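Local coordinates for WbbM protein (Klebsiella pneumoniae, PDB 6U4B), which acts as a bifunctional, trimeric glycosyltransferase that polymerises O-antigen polysaccharide, at residues 321-326 with 333-338. Residues are numbered along the deposited sequence; the frame is centred on the assembly and turned at random.
Sequences NSIIRH and YDIVVL
The Y333 ring meets I323 obliquely, the branch methyl CG2 of I323 coming to 4.4 Å from CD1 of the tyrosine. The other flat group, the H326 imidazole, turns back to its own helix, where the carbonyl oxygen of S322 lies at its edge, in the ring plane. The two segments belong to a beta-alpha-beta crossover, strand 302-309, helix 313-325, strand 333-340, within the GT-A-like fold expected of a family 8 glycosyltransferase.

I323, in the last turn of the helix, faces the sheet, and a beta-branched aliphatic residue suits that place because it offers two arms. With CG1 at chi1 -64°, CG2 stands anti to the backbone N and is the arm that reaches the strand, sitting close to both Y333 and I335. V304, on the adjacent parallel strand 302-309, also touches I323, and I306 of that strand touches I335.

Residues two apart on a strand project from the same face, which is why Y333 and I335 both point at the helix. Tyrosine adds a polar end to an apolar flank: its OH is hydrogen-bonded to D414 OD1 and to the backbone N of D328, which helps to hold the far end of the ring in place. The magnesium-binding D406 side chain is about 11 Å from that of I323, so the contact lies near the metal site but takes no part in it. In I335 an extended chi2 of -178° carries CD1 out to 4.3 Å from I323 CG2.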
# COMPACT_ATOMS: atom_id res chain seq x y z
N ASN A 321 4.55 7.81 11.42
CA ASN A 321 4.82 7.16 10.15
C ASN A 321 5.71 8.03 9.27
O ASN A 321 6.61 7.52 8.59
CB ASN A 321 3.51 6.82 9.44
CG ASN A 321 3.51 5.42 8.86
OD1 ASN A 321 4.33 4.59 9.24
ND2 ASN A 321 2.60 5.16 7.93
N SER A 322 5.49 9.35 9.28
CA SER A 322 6.35 10.23 8.50
C SER A 322 7.78 10.22 9.04
O SER A 322 8.74 10.30 8.27
CB SER A 322 5.79 11.66 8.49
OG SER A 322 6.15 12.38 9.66
N ILE A 323 7.94 10.12 10.36
CA ILE A 323 9.27 10.05 10.95
C ILE A 323 9.97 8.77 10.50
O ILE A 323 11.16 8.78 10.14
CB ILE A 323 9.19 10.14 12.48
CG1 ILE A 323 8.64 11.50 12.91
CG2 ILE A 323 10.56 9.89 13.11
CD1 ILE A 323 8.41 11.63 14.40
N ILE A 324 9.24 7.65 10.49
CA ILE A 324 9.82 6.38 10.05
C ILE A 324 10.21 6.44 8.58
O ILE A 324 11.27 5.94 8.18
CB ILE A 324 8.84 5.23 10.32
CG1 ILE A 324 8.66 5.02 11.83
CG2 ILE A 324 9.31 3.95 9.64
CD1 ILE A 324 7.64 3.97 12.17
N ARG A 325 9.36 7.05 7.75
CA ARG A 325 9.60 7.02 6.31
C ARG A 325 10.82 7.84 5.91
O ARG A 325 11.45 7.55 4.89
CB ARG A 325 8.36 7.50 5.56
CG ARG A 325 7.17 6.55 5.69
CD ARG A 325 5.97 7.03 4.89
NE ARG A 325 6.16 6.88 3.46
CZ ARG A 325 6.60 7.84 2.65
NH1 ARG A 325 6.74 7.60 1.36
NH2 ARG A 325 6.90 9.03 3.14
N HIS A 326 11.18 8.84 6.71
CA HIS A 326 12.34 9.68 6.46
C HIS A 326 13.49 9.39 7.42
O HIS A 326 14.43 10.18 7.52
CB HIS A 326 11.95 11.16 6.54
CG HIS A 326 10.98 11.58 5.47
ND1 HIS A 326 11.39 11.95 4.21
CD2 HIS A 326 9.63 11.68 5.48
CE1 HIS A 326 10.33 12.27 3.48
NE2 HIS A 326 9.25 12.11 4.23
N TYR A 333 16.04 5.79 16.60
CA TYR A 333 15.02 6.79 16.90
C TYR A 333 14.24 6.36 18.13
O TYR A 333 13.59 5.30 18.12
CB TYR A 333 14.10 7.00 15.70
CG TYR A 333 14.81 7.60 14.50
CD1 TYR A 333 14.70 8.96 14.21
CD2 TYR A 333 15.60 6.81 13.67
CE1 TYR A 333 15.36 9.51 13.12
CE2 TYR A 333 16.26 7.35 12.59
CZ TYR A 333 16.14 8.70 12.32
OH TYR A 333 16.80 9.23 11.23
N ASP A 334 14.31 7.17 19.18
CA ASP A 334 13.72 6.89 20.49
C ASP A 334 12.50 7.80 20.63
O ASP A 334 12.60 8.94 21.09
CB ASP A 334 14.76 7.13 21.59
CG ASP A 334 14.24 6.81 22.99
OD1 ASP A 334 13.04 6.52 23.17
OD2 ASP A 334 15.07 6.84 23.93
N ILE A 335 11.34 7.29 20.24
CA ILE A 335 10.10 8.06 20.24
C ILE A 335 9.36 7.77 21.54
O ILE A 335 9.14 6.61 21.90
CB ILE A 335 9.23 7.72 19.02
CG1 ILE A 335 10.03 7.88 17.73
CG2 ILE A 335 8.00 8.62 19.00
CD1 ILE A 335 9.22 7.62 16.47
N VAL A 336 8.97 8.83 22.24
CA VAL A 336 8.18 8.72 23.47
C VAL A 336 6.94 9.58 23.31
O VAL A 336 7.05 10.79 23.05
CB VAL A 336 8.98 9.14 24.71
CG1 VAL A 336 8.08 9.14 25.94
CG2 VAL A 336 10.18 8.22 24.92
N VAL A 337 5.77 8.98 23.48
CA VAL A 337 4.50 9.69 23.40
C VAL A 337 4.00 9.95 24.81
O VAL A 337 3.75 9.01 25.58
CB VAL A 337 3.47 8.90 22.59
CG1 VAL A 337 2.08 9.51 22.77
CG2 VAL A 337 3.86 8.87 21.11
N LEU A 338 3.86 11.23 25.16
CA LEU A 338 3.21 11.62 26.41
C LEU A 338 1.71 11.55 26.16
O LEU A 338 1.11 12.50 25.65
CB LEU A 338 3.64 13.02 26.83
CG LEU A 338 5.15 13.26 26.83
CD1 LEU A 338 5.48 14.69 27.21
CD2 LEU A 338 5.83 12.27 27.76